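Non-ribosomal peptide synthetase (Streptomyces halstedii, PDB 3WV4) probably serves as an AMP-binding (ANL) superfamily domain of a non-ribosomal peptide synthetase. Local coordinates at residues F132-A141 with Y200-P208; V190-I199 with A210-I218. All coordinates share one frame; numbering follows the deposited sequence.

Contact 1. Residues F132-A141 with Y200-P208; sequences FHLRSVIADA and YTSGSTAAP
Tyr200 stands against the last turn of helix 132-141, one ring face against Val137 and its hydroxyl at Asp140. Here the packing is close. Val137 CG1 sits squarely over that face, 3.6 Å from the Tyr200 centroid; with CG1 anti to the backbone N (chi1 169°), this is the methyl that reaches the ring. At the ring's far end Tyr200 OH donates to Asp140 OD2 at 2.6 Å, using the anti lone pair, the one turned away from OD1. Asp140 OD2 lies at the ring's edge, near its plane, with the carboxylate turned 82° to the ring. Ala141 CB touches the same hydroxyl, and Trp402 and Val123 also pack on Tyr200.

Pro208 bridges the close part and the looser one, touching Ser136 OG and crossing Asp140 obliquely, its CB 3.7 Å from Asp140 CB. Toward the N-terminal side of 132-141 the contact loosens and opens to solvent. Ser204 CA rests over the centre of the His133 imidazole, 3.8 Å from its centroid, a CH-pi contact; the ring gets there because CG is anti to the backbone N (chi1 -170°). Phe132, exposed, only brings CZ to 3.4 Å from Ser204 O. Gly203 to Ala206 form a type I turn. The Ser/Thr-rich segment 200-208, YTSGSTAAP, resembles the signature glycine-containing loop, often called the P-loop, of the AMP-binding (ANL) family, and probably corresponds to it.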
ATOM      1  N   PHE A 132       7.735   1.307  24.089  1.00 67.06           N
ATOM      2  CA  PHE A 132       7.837   2.777  24.073  1.00 60.45           C
ATOM      3  C   PHE A 132       7.626   3.334  22.639  1.00 57.99           C
ATOM      4  O   PHE A 132       7.264   4.500  22.444  1.00 56.20           O
ATOM      5  CB  PHE A 132       9.169   3.272  24.589  1.00 58.60           C
ATOM      6  CG  PHE A 132      10.211   3.369  23.528  1.00 51.68           C
ATOM      7  CD1 PHE A 132      10.591   4.609  23.052  1.00 51.01           C
ATOM      8  CD2 PHE A 132      10.791   2.223  23.001  1.00 47.36           C
ATOM      9  CE1 PHE A 132      11.555   4.711  22.086  1.00 50.19           C
ATOM     10  CE2 PHE A 132      11.775   2.315  22.054  1.00 49.42           C
ATOM     11  CZ  PHE A 132      12.146   3.555  21.581  1.00 48.76           C
ATOM     12  N   HIS A 133       7.912   2.502  21.653  1.00 52.02           N
ATOM     13  CA  HIS A 133       7.743   2.889  20.267  1.00 52.07           C
ATOM     14  C   HIS A 133       6.239   3.028  19.978  1.00 53.80           C
ATOM     15  O   HIS A 133       5.778   4.050  19.401  1.00 51.62           O
ATOM     16  CB  HIS A 133       8.423   1.849  19.380  1.00 48.39           C
ATOM     17  CG  HIS A 133       8.515   2.261  17.961  1.00 44.30           C
ATOM     18  ND1 HIS A 133       8.892   1.398  16.969  1.00 43.52           N
ATOM     19  CD2 HIS A 133       8.250   3.442  17.362  1.00 45.12           C
ATOM     20  CE1 HIS A 133       8.862   2.029  15.806  1.00 44.40           C
ATOM     21  NE2 HIS A 133       8.466   3.269  16.017  1.00 46.23           N
ATOM     22  N   LEU A 134       5.481   2.022  20.431  1.00 54.80           N
ATOM     23  CA  LEU A 134       4.009   2.059  20.403  1.00 51.48           C
ATOM     24  C   LEU A 134       3.444   3.282  21.093  1.00 51.69           C
ATOM     25  O   LEU A 134       2.655   4.010  20.505  1.00 48.34           O
ATOM     26  CB  LEU A 134       3.434   0.788  21.027  1.00 55.21           C
ATOM     27  CG  LEU A 134       3.590  -0.363  20.025  1.00 57.64           C
ATOM     28  CD1 LEU A 134       3.517  -1.726  20.702  1.00 61.39           C
ATOM     29  CD2 LEU A 134       2.522  -0.254  18.944  1.00 56.85           C
ATOM     30  N   ARG A 135       3.891   3.559  22.318  1.00 52.91           N
ATOM     31  CA  ARG A 135       3.351   4.714  23.026  1.00 53.95           C
ATOM     32  C   ARG A 135       3.546   6.001  22.243  1.00 48.56           C
ATOM     33  O   ARG A 135       2.648   6.825  22.212  1.00 50.67           O
ATOM     34  CB  ARG A 135       3.881   4.875  24.485  1.00 60.88           C
ATOM     35  CG  ARG A 135       5.323   5.274  24.650  1.00 66.73           C
ATOM     36  CD  ARG A 135       5.596   5.724  26.103  1.00 74.05           C
ATOM     37  NE  ARG A 135       4.659   5.089  27.037  1.00 72.15           N
ATOM     38  CZ  ARG A 135       4.886   3.951  27.695  1.00 67.65           C
ATOM     39  NH1 ARG A 135       6.037   3.287  27.559  1.00 61.45           N
ATOM     40  NH2 ARG A 135       3.958   3.500  28.527  1.00 68.09           N
ATOM     41  N   SER A 136       4.733   6.203  21.675  1.00 47.50           N
ATOM     42  CA  SER A 136       5.061   7.431  20.929  1.00 48.92           C
ATOM     43  C   SER A 136       4.181   7.574  19.675  1.00 44.71           C
ATOM     44  O   SER A 136       3.599   8.623  19.418  1.00 44.37           O
ATOM     45  CB  SER A 136       6.548   7.396  20.525  1.00 50.65           C
ATOM     46  OG  SER A 136       6.854   8.442  19.631  1.00 55.08           O
ATOM     47  N   VAL A 137       4.087   6.493  18.918  1.00 43.46           N
ATOM     48  CA  VAL A 137       3.372   6.498  17.634  1.00 41.48           C
ATOM     49  C   VAL A 137       1.870   6.668  17.898  1.00 42.71           C
ATOM     50  O   VAL A 137       1.217   7.535  17.302  1.00 43.79           O
ATOM     51  CB  VAL A 137       3.693   5.219  16.826  1.00 39.58           C
ATOM     52  CG1 VAL A 137       2.777   5.071  15.618  1.00 38.83           C
ATOM     53  CG2 VAL A 137       5.138   5.265  16.350  1.00 40.94           C
ATOM     54  N   ILE A 138       1.350   5.918  18.864  1.00 42.72           N
ATOM     55  CA  ILE A 138      -0.059   6.002  19.195  1.00 40.73           C
ATOM     56  C   ILE A 138      -0.450   7.386  19.659  1.00 42.68           C
ATOM     57  O   ILE A 138      -1.432   7.943  19.175  1.00 43.35           O
ATOM     58  CB  ILE A 138      -0.444   4.941  20.234  1.00 42.74           C
ATOM     59  CG1 ILE A 138      -0.303   3.575  19.567  1.00 40.15           C
ATOM     60  CG2 ILE A 138      -1.849   5.182  20.789  1.00 42.67           C
ATOM     61  CD1 ILE A 138      -0.720   2.407  20.413  1.00 43.59           C
ATOM     62  N   ALA A 139       0.341   7.971  20.565  1.00 43.72           N
ATOM     63  CA  ALA A 139       0.112   9.352  21.003  1.00 43.28           C
ATOM     64  C   ALA A 139       0.289  10.328  19.843  1.00 43.40           C
ATOM     65  O   ALA A 139      -0.446  11.296  19.737  1.00 46.62           O
ATOM     66  CB  ALA A 139       1.062   9.745  22.157  1.00 44.45           C
ATOM     67  N   ASP A 140       1.257  10.124  18.977  1.00 43.35           N
ATOM     68  CA  ASP A 140       1.338  11.042  17.820  1.00 46.38           C
ATOM     69  C   ASP A 140       0.046  10.919  16.947  1.00 45.77           C
ATOM     70  O   ASP A 140      -0.521  11.925  16.520  1.00 43.39           O
ATOM     71  CB  ASP A 140       2.564  10.769  16.981  1.00 48.05           C
ATOM     72  CG  ASP A 140       2.761  11.823  15.891  1.00 52.14           C
ATOM     73  OD1 ASP A 140       3.156  12.922  16.281  1.00 48.28           O
ATOM     74  OD2 ASP A 140       2.501  11.551  14.674  1.00 47.67           O
ATOM     75  N   ALA A 141      -0.461   9.692  16.768  1.00 44.11           N
ATOM     76  CA  ALA A 141      -1.669   9.465  15.942  1.00 41.27           C
ATOM     77  C   ALA A 141      -2.879   9.995  16.605  1.00 43.03           C
ATOM     78  O   ALA A 141      -3.877  10.393  15.936  1.00 42.94           O
ATOM     79  CB  ALA A 141      -1.859   7.988  15.690  1.00 39.02           C
ATOM     80  N   TYR A 200       3.101   5.599   9.125  1.00 30.28           N
ATOM     81  CA  TYR A 200       4.259   5.968   9.932  1.00 31.24           C
ATOM     82  C   TYR A 200       5.514   5.468   9.260  1.00 31.88           C
ATOM     83  O   TYR A 200       5.647   4.289   9.041  1.00 34.38           O
ATOM     84  CB  TYR A 200       4.084   5.463  11.382  1.00 32.05           C
ATOM     85  CG  TYR A 200       3.306   6.469  12.173  1.00 33.62           C
ATOM     86  CD1 TYR A 200       3.946   7.532  12.785  1.00 36.72           C
ATOM     87  CD2 TYR A 200       1.914   6.421  12.252  1.00 33.66           C
ATOM     88  CE1 TYR A 200       3.223   8.490  13.498  1.00 37.71           C
ATOM     89  CE2 TYR A 200       1.198   7.374  12.942  1.00 36.18           C
ATOM     90  CZ  TYR A 200       1.861   8.403  13.586  1.00 37.34           C
ATOM     91  OH  TYR A 200       1.169   9.381  14.251  1.00 43.26           O
ATOM     92  N   THR A 201       6.420   6.367   8.908  1.00 35.40           N
ATOM     93  CA  THR A 201       7.746   6.003   8.321  1.00 38.16           C
ATOM     94  C   THR A 201       8.935   6.027   9.348  1.00 38.60           C
ATOM     95  O   THR A 201       9.999   5.473   9.116  1.00 35.87           O
ATOM     96  CB  THR A 201       8.107   7.011   7.217  1.00 37.79           C
ATOM     97  OG1 THR A 201       8.082   8.337   7.775  1.00 39.11           O
ATOM     98  CG2 THR A 201       7.078   6.930   6.102  1.00 39.21           C
ATOM     99  N   SER A 202       8.726   6.617  10.506  1.00 42.83           N
ATOM    100  CA  SER A 202       9.808   6.712  11.509  1.00 43.61           C
ATOM    101  C   SER A 202      10.107   5.397  12.252  1.00 43.26           C
ATOM    102  O   SER A 202       9.238   4.678  12.683  1.00 40.89           O
ATOM    103  CB  SER A 202       9.422   7.755  12.506  1.00 42.30           C
ATOM    104  OG  SER A 202       8.097   7.576  12.917  1.00 42.21           O
ATOM    105  N   GLY A 203      11.384   5.107  12.409  1.00 44.78           N
ATOM    106  CA  GLY A 203      11.820   3.941  13.165  1.00 41.58           C
ATOM    107  C   GLY A 203      11.836   4.216  14.674  1.00 41.86           C
ATOM    108  O   GLY A 203      11.515   5.328  15.162  1.00 37.60           O
ATOM    109  N   SER A 204      12.191   3.154  15.381  1.00 43.23           N
ATOM    110  CA  SER A 204      12.344   3.126  16.837  1.00 45.97           C
ATOM    111  C   SER A 204      13.071   4.330  17.433  1.00 45.05           C
ATOM    112  O   SER A 204      12.631   4.885  18.453  1.00 41.67           O
ATOM    113  CB  SER A 204      13.175   1.909  17.144  1.00 43.85           C
ATOM    114  OG  SER A 204      12.601   1.343  18.223  1.00 47.21           O
ATOM    115  N   THR A 205      14.171   4.697  16.760  1.00 41.62           N
ATOM    116  CA  THR A 205      15.103   5.710  17.186  1.00 47.02           C
ATOM    117  C   THR A 205      14.812   7.106  16.657  1.00 46.93           C
ATOM    118  O   THR A 205      15.701   7.971  16.695  1.00 46.47           O
ATOM    119  CB  THR A 205      16.513   5.373  16.672  1.00 46.80           C
ATOM    120  OG1 THR A 205      16.467   5.392  15.238  1.00 51.68           O
ATOM    121  CG2 THR A 205      16.921   3.974  17.174  1.00 45.80           C
ATOM    122  N   ALA A 206      13.596   7.332  16.180  1.00 44.38           N
ATOM    123  CA  ALA A 206      13.247   8.592  15.554  1.00 44.11           C
ATOM    124  C   ALA A 206      11.997   9.170  16.212  1.00 44.35           C
ATOM    125  O   ALA A 206      11.179   8.428  16.778  1.00 47.34           O
ATOM    126  CB  ALA A 206      12.983   8.358  14.071  1.00 44.55           C
ATOM    127  N   ALA A 207      11.855  10.495  16.132  1.00 41.02           N
ATOM    128  CA  ALA A 207      10.631  11.145  16.470  1.00 42.69           C
ATOM    129  C   ALA A 207       9.511  10.586  15.540  1.00 44.58           C
ATOM    130  O   ALA A 207       9.785  10.319  14.364  1.00 41.41           O
ATOM    131  CB  ALA A 207      10.765  12.640  16.288  1.00 42.77           C
ATOM    132  N   PRO A 208       8.286  10.427  16.070  1.00 44.02           N
ATOM    133  CA  PRO A 208       7.218   9.871  15.281  1.00 43.55           C
ATOM    134  C   PRO A 208       6.879  10.761  14.068  1.00 45.11           C
ATOM    135  O   PRO A 208       6.887  11.985  14.154  1.00 42.91           O
ATOM    136  CB  PRO A 208       6.055   9.792  16.242  1.00 44.68           C
ATOM    137  CG  PRO A 208       6.366  10.723  17.374  1.00 46.56           C
ATOM    138  CD  PRO A 208       7.844  10.881  17.408  1.00 46.85           C
TER

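Contact 2. Residues V190-I199 with A210-I218; sequences VSPEDLAVLI and AVACPHQQI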
ATOM      1  N   VAL A 190     -18.014  12.033   2.804  1.00 44.33           N
ATOM      2  CA  VAL A 190     -16.548  11.991   2.890  1.00 43.77           C
ATOM      3  C   VAL A 190     -15.989  12.766   1.719  1.00 43.78           C
ATOM      4  O   VAL A 190     -16.420  12.563   0.583  1.00 42.92           O
ATOM      5  CB  VAL A 190     -16.039  10.553   2.800  1.00 42.64           C
ATOM      6  CG1 VAL A 190     -14.505  10.515   2.838  1.00 44.80           C
ATOM      7  CG2 VAL A 190     -16.659   9.718   3.908  1.00 42.51           C
ATOM      8  N   SER A 191     -15.055  13.660   1.981  1.00 43.45           N
ATOM      9  CA  SER A 191     -14.499  14.488   0.897  1.00 44.99           C
ATOM     10  C   SER A 191     -13.291  13.789   0.325  1.00 43.03           C
ATOM     11  O   SER A 191     -12.570  13.125   1.063  1.00 41.54           O
ATOM     12  CB  SER A 191     -14.080  15.862   1.421  1.00 44.89           C
ATOM     13  OG  SER A 191     -13.272  16.513   0.467  1.00 49.11           O
ATOM     14  N   PRO A 192     -13.051  13.939  -0.987  1.00 43.58           N
ATOM     15  CA  PRO A 192     -11.821  13.426  -1.570  1.00 40.82           C
ATOM     16  C   PRO A 192     -10.578  13.971  -0.905  1.00 41.12           C
ATOM     17  O   PRO A 192      -9.503  13.352  -1.019  1.00 35.76           O
ATOM     18  CB  PRO A 192     -11.896  13.922  -2.994  1.00 41.55           C
ATOM     19  CG  PRO A 192     -13.379  13.848  -3.282  1.00 43.63           C
ATOM     20  CD  PRO A 192     -14.027  14.320  -2.025  1.00 42.47           C
ATOM     21  N   GLU A 193     -10.710  15.121  -0.226  1.00 42.31           N
ATOM     22  CA  GLU A 193      -9.574  15.731   0.457  1.00 40.78           C
ATOM     23  C   GLU A 193      -9.413  15.226   1.853  1.00 38.44           C
ATOM     24  O   GLU A 193      -8.449  15.539   2.493  1.00 38.19           O
ATOM     25  CB  GLU A 193      -9.738  17.242   0.486  1.00 45.20           C
ATOM     26  CG  GLU A 193      -9.618  17.875  -0.900  1.00 48.41           C
ATOM     27  CD  GLU A 193     -10.089  19.326  -0.949  1.00 51.99           C
ATOM     28  OE1 GLU A 193      -9.420  20.193  -0.369  1.00 54.83           O
ATOM     29  OE2 GLU A 193     -11.140  19.585  -1.563  1.00 53.12           O
ATOM     30  N   ASP A 194     -10.369  14.457   2.352  1.00 40.00           N
ATOM     31  CA  ASP A 194     -10.242  13.885   3.701  1.00 39.64           C
ATOM     32  C   ASP A 194      -9.115  12.884   3.765  1.00 38.71           C
ATOM     33  O   ASP A 194      -8.879  12.103   2.836  1.00 38.83           O
ATOM     34  CB  ASP A 194     -11.516  13.161   4.118  1.00 42.79           C
ATOM     35  CG  ASP A 194     -12.651  14.115   4.479  1.00 45.26           C
ATOM     36  OD1 ASP A 194     -12.415  15.308   4.708  1.00 46.29           O
ATOM     37  OD2 ASP A 194     -13.797  13.646   4.541  1.00 46.35           O
ATOM     38  N   LEU A 195      -8.416  12.916   4.883  1.00 40.41           N
ATOM     39  CA  LEU A 195      -7.423  11.917   5.213  1.00 39.46           C
ATOM     40  C   LEU A 195      -8.027  10.531   5.292  1.00 36.21           C
ATOM     41  O   LEU A 195      -9.071  10.342   5.899  1.00 38.87           O
ATOM     42  CB  LEU A 195      -6.767  12.247   6.545  1.00 39.56           C
ATOM     43  CG  LEU A 195      -5.976  13.553   6.577  1.00 40.50           C
ATOM     44  CD1 LEU A 195      -5.155  13.573   7.862  1.00 42.97           C
ATOM     45  CD2 LEU A 195      -5.068  13.631   5.358  1.00 42.08           C
ATOM     46  N   ALA A 196      -7.355   9.573   4.664  1.00 34.18           N
ATOM     47  CA  ALA A 196      -7.763   8.174   4.704  1.00 32.63           C
ATOM     48  C   ALA A 196      -6.766   7.307   5.465  1.00 32.39           C
ATOM     49  O   ALA A 196      -7.158   6.363   6.192  1.00 32.09           O
ATOM     50  CB  ALA A 196      -7.904   7.657   3.279  1.00 33.57           C
ATOM     51  N   VAL A 197      -5.470   7.586   5.302  1.00 30.72           N
ATOM     52  CA  VAL A 197      -4.433   6.782   5.948  1.00 28.52           C
ATOM     53  C   VAL A 197      -3.322   7.637   6.500  1.00 31.07           C
ATOM     54  O   VAL A 197      -2.984   8.681   5.904  1.00 30.22           O
ATOM     55  CB  VAL A 197      -3.817   5.803   4.920  1.00 29.70           C
ATOM     56  CG1 VAL A 197      -2.828   4.836   5.502  1.00 30.73           C
ATOM     57  CG2 VAL A 197      -4.865   5.001   4.152  1.00 27.93           C
ATOM     58  N   LEU A 198      -2.777   7.233   7.666  1.00 29.75           N
ATOM     59  CA  LEU A 198      -1.494   7.737   8.151  1.00 33.73           C
ATOM     60  C   LEU A 198      -0.503   6.635   8.066  1.00 31.05           C
ATOM     61  O   LEU A 198      -0.711   5.556   8.616  1.00 31.64           O
ATOM     62  CB  LEU A 198      -1.527   8.199   9.632  1.00 35.62           C
ATOM     63  CG  LEU A 198      -2.501   9.312  10.039  1.00 38.08           C
ATOM     64  CD1 LEU A 198      -2.189   9.779  11.456  1.00 41.84           C
ATOM     65  CD2 LEU A 198      -2.470  10.508   9.073  1.00 38.69           C
ATOM     66  N   ILE A 199       0.585   6.888   7.384  1.00 29.93           N
ATOM     67  CA  ILE A 199       1.600   5.861   7.247  1.00 29.62           C
ATOM     68  C   ILE A 199       2.809   6.285   8.018  1.00 29.76           C
ATOM     69  O   ILE A 199       3.507   7.216   7.593  1.00 28.87           O
ATOM     70  CB  ILE A 199       2.040   5.695   5.806  1.00 31.11           C
ATOM     71  CG1 ILE A 199       0.900   5.209   4.924  1.00 35.52           C
ATOM     72  CG2 ILE A 199       3.220   4.732   5.722  1.00 31.91           C
ATOM     73  CD1 ILE A 199       0.530   3.752   5.183  1.00 38.97           C
ATOM     74  N   ALA A 210       4.516  10.472  10.306  1.00 36.19           N
ATOM     75  CA  ALA A 210       3.637   9.765   9.438  1.00 36.17           C
ATOM     76  C   ALA A 210       3.319  10.627   8.249  1.00 36.13           C
ATOM     77  O   ALA A 210       3.078  11.828   8.396  1.00 37.42           O
ATOM     78  CB  ALA A 210       2.345   9.425  10.161  1.00 35.29           C
ATOM     79  N   VAL A 211       3.279  10.019   7.080  1.00 33.21           N
ATOM     80  CA  VAL A 211       2.711  10.704   5.926  1.00 34.07           C
ATOM     81  C   VAL A 211       1.186  10.667   5.978  1.00 32.09           C
ATOM     82  O   VAL A 211       0.608   9.631   6.233  1.00 31.86           O
ATOM     83  CB  VAL A 211       3.201  10.061   4.646  1.00 34.72           C
ATOM     84  CG1 VAL A 211       2.655  10.796   3.424  1.00 32.64           C
ATOM     85  CG2 VAL A 211       4.729  10.054   4.654  1.00 34.99           C
ATOM     86  N   ALA A 212       0.569  11.818   5.765  1.00 31.97           N
ATOM     87  CA  ALA A 212      -0.857  11.969   5.796  1.00 32.83           C
ATOM     88  C   ALA A 212      -1.378  11.855   4.422  1.00 33.79           C
ATOM     89  O   ALA A 212      -1.078  12.691   3.557  1.00 32.95           O
ATOM     90  CB  ALA A 212      -1.262  13.320   6.373  1.00 35.11           C
ATOM     91  N   CYS A 213      -2.236  10.858   4.219  1.00 32.66           N
ATOM     92  CA  CYS A 213      -2.642  10.510   2.885  1.00 30.24           C
ATOM     93  C   CYS A 213      -4.104  10.702   2.703  1.00 29.87           C
ATOM     94  O   CYS A 213      -4.910   9.928   3.271  1.00 29.43           O
ATOM     95  CB  CYS A 213      -2.283   9.044   2.588  1.00 29.25           C
ATOM     96  SG  CYS A 213      -0.535   8.640   2.742  1.00 30.91           S
ATOM     97  N   PRO A 214      -4.483  11.676   1.876  1.00 29.04           N
ATOM     98  CA  PRO A 214      -5.879  11.848   1.584  1.00 29.22           C
ATOM     99  C   PRO A 214      -6.404  10.839   0.605  1.00 28.89           C
ATOM    100  O   PRO A 214      -5.665  10.297  -0.177  1.00 28.92           O
ATOM    101  CB  PRO A 214      -5.945  13.260   0.959  1.00 30.56           C
ATOM    102  CG  PRO A 214      -4.662  13.913   1.370  1.00 30.47           C
ATOM    103  CD  PRO A 214      -3.691  12.771   1.318  1.00 30.49           C
ATOM    104  N   HIS A 215      -7.708  10.666   0.589  1.00 30.86           N
ATOM    105  CA  HIS A 215      -8.385   9.795  -0.404  1.00 31.46           C
ATOM    106  C   HIS A 215      -7.967   9.976  -1.837  1.00 30.09           C
ATOM    107  O   HIS A 215      -7.641   8.999  -2.529  1.00 29.35           O
ATOM    108  CB  HIS A 215      -9.907  10.034  -0.352  1.00 31.11           C
ATOM    109  CG  HIS A 215     -10.568   9.357   0.804  1.00 34.69           C
ATOM    110  ND1 HIS A 215     -11.279   8.181   0.665  1.00 33.17           N
ATOM    111  CD2 HIS A 215     -10.607   9.665   2.127  1.00 35.04           C
ATOM    112  CE1 HIS A 215     -11.739   7.807   1.850  1.00 34.49           C
ATOM    113  NE2 HIS A 215     -11.337   8.682   2.752  1.00 32.71           N
ATOM    114  N   GLN A 216      -7.976  11.199  -2.331  1.00 31.92           N
ATOM    115  CA  GLN A 216      -7.782  11.349  -3.781  1.00 32.44           C
ATOM    116  C   GLN A 216      -6.407  10.958  -4.239  1.00 30.67           C
ATOM    117  O   GLN A 216      -6.252  10.436  -5.327  1.00 32.72           O
ATOM    118  CB  GLN A 216      -7.879  12.784  -4.303  1.00 36.93           C
ATOM    119  CG  GLN A 216      -8.316  13.869  -3.407  1.00 39.52           C
ATOM    120  CD  GLN A 216      -8.356  15.218  -4.125  1.00 39.19           C
ATOM    121  OE1 GLN A 216      -7.941  16.229  -3.568  1.00 38.60           O
ATOM    122  NE2 GLN A 216      -8.833  15.221  -5.346  1.00 34.14           N
ATOM    123  N   GLN A 217      -5.384  11.362  -3.483  1.00 31.53           N
ATOM    124  CA  GLN A 217      -4.012  11.042  -3.839  1.00 31.23           C
ATOM    125  C   GLN A 217      -3.862   9.506  -3.920  1.00 28.72           C
ATOM    126  O   GLN A 217      -3.189   8.977  -4.805  1.00 28.42           O
ATOM    127  CB  GLN A 217      -3.031  11.577  -2.801  1.00 33.66           C
ATOM    128  CG  GLN A 217      -2.630  13.021  -2.962  1.00 37.99           C
ATOM    129  CD  GLN A 217      -3.537  13.973  -2.211  1.00 41.41           C
ATOM    130  OE1 GLN A 217      -4.742  13.783  -2.152  1.00 42.86           O
ATOM    131  NE2 GLN A 217      -2.955  14.979  -1.614  1.00 48.25           N
ATOM    132  N   ILE A 218      -4.491   8.813  -2.981  1.00 27.68           N
ATOM    133  CA  ILE A 218      -4.344   7.371  -2.859  1.00 26.14           C
ATOM    134  C   ILE A 218      -4.936   6.726  -4.084  1.00 25.92           C
ATOM    135  O   ILE A 218      -4.292   5.948  -4.745  1.00 26.49           O
ATOM    136  CB  ILE A 218      -5.007   6.807  -1.564  1.00 26.09           C
ATOM    137  CG1 ILE A 218      -4.210   7.219  -0.294  1.00 27.40           C
ATOM    138  CG2 ILE A 218      -5.018   5.281  -1.568  1.00 25.86           C
ATOM    139  CD1 ILE A 218      -4.950   6.865   1.007  1.00 27.30           C
TER
HETATM  140  O   HOH W   1     -11.157   8.503   5.654  1.00 33.30           O
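Backbone bonds pair Ile199 with Val211 and Val197 with Cys213 in an antiparallel ladder. Ile199 N reaches Val211 O at 3.0 Å, and Cys213 N reaches Val197 O. A classic bulge follows: Cys213 O takes two donors, Ala196 N at 2.8 Å and Val197 N at 3.2 Å, the second in the carbonyl plane and the first tilted 19° from it. Beyond the bulge, His215 N donates to Asp194 O, just as helix 215-218 starts after its N-cap, Pro214.

In the turn before the strand, Ser191 OG accepts from Glu193 N in an ST turn, and Ser191 N approaches Asp194 OD2 from above the carboxylate plane; Arg94 forms a salt bridge to that oxygen.

Apolar contacts fall on both faces of the hairpin. On one, Leu198 CD2 lies against Ala212 CB, which also meets Leu195 CD2. On the other, Ile218 CD1 touches Val197 CG2 at 3.7 Å and Ala196 CB.

The His215 ring is held between two methyl groups: Ala196 CB, 3.8 Å from the centroid, covers one face, and Val190 CG1, 4.0 Å away, the opposite one, both displaced toward the rim. With CG beside the backbone N (chi1 -78°), the ring stands in this slot. Its NE2 is 2.9 Å from a water that donates to Leu195 O. Because His215 ND1 faces the N-H of Val47, ND1 is probably the unprotonated nitrogen, which would favour a neutral ring, with methyl groups over both faces and polar partners at both nitrogens.

In the fold
From the N terminus, the chain first supplies helix 131-141, then passes through strands 145-148 and 165-167 with helices 151-160 and 168-180 before reaching segment 190-199. Segment 200-208 then folds back on the helix, closing contact 1 over 58 intervening residues. Contact 2 is more local: after only ten residues the chain returns as 210-218. The segments alternate along the sequence, so the two contacts cross, and segment 200-208 is most of the connection between the hairpin strands. Tyr200 CE1 lies 3.6 Å from Ala210 CB, where the contacts meet. Together they tie helix 131-141, beside strand 121-124, to the hairpin and helix 215-229.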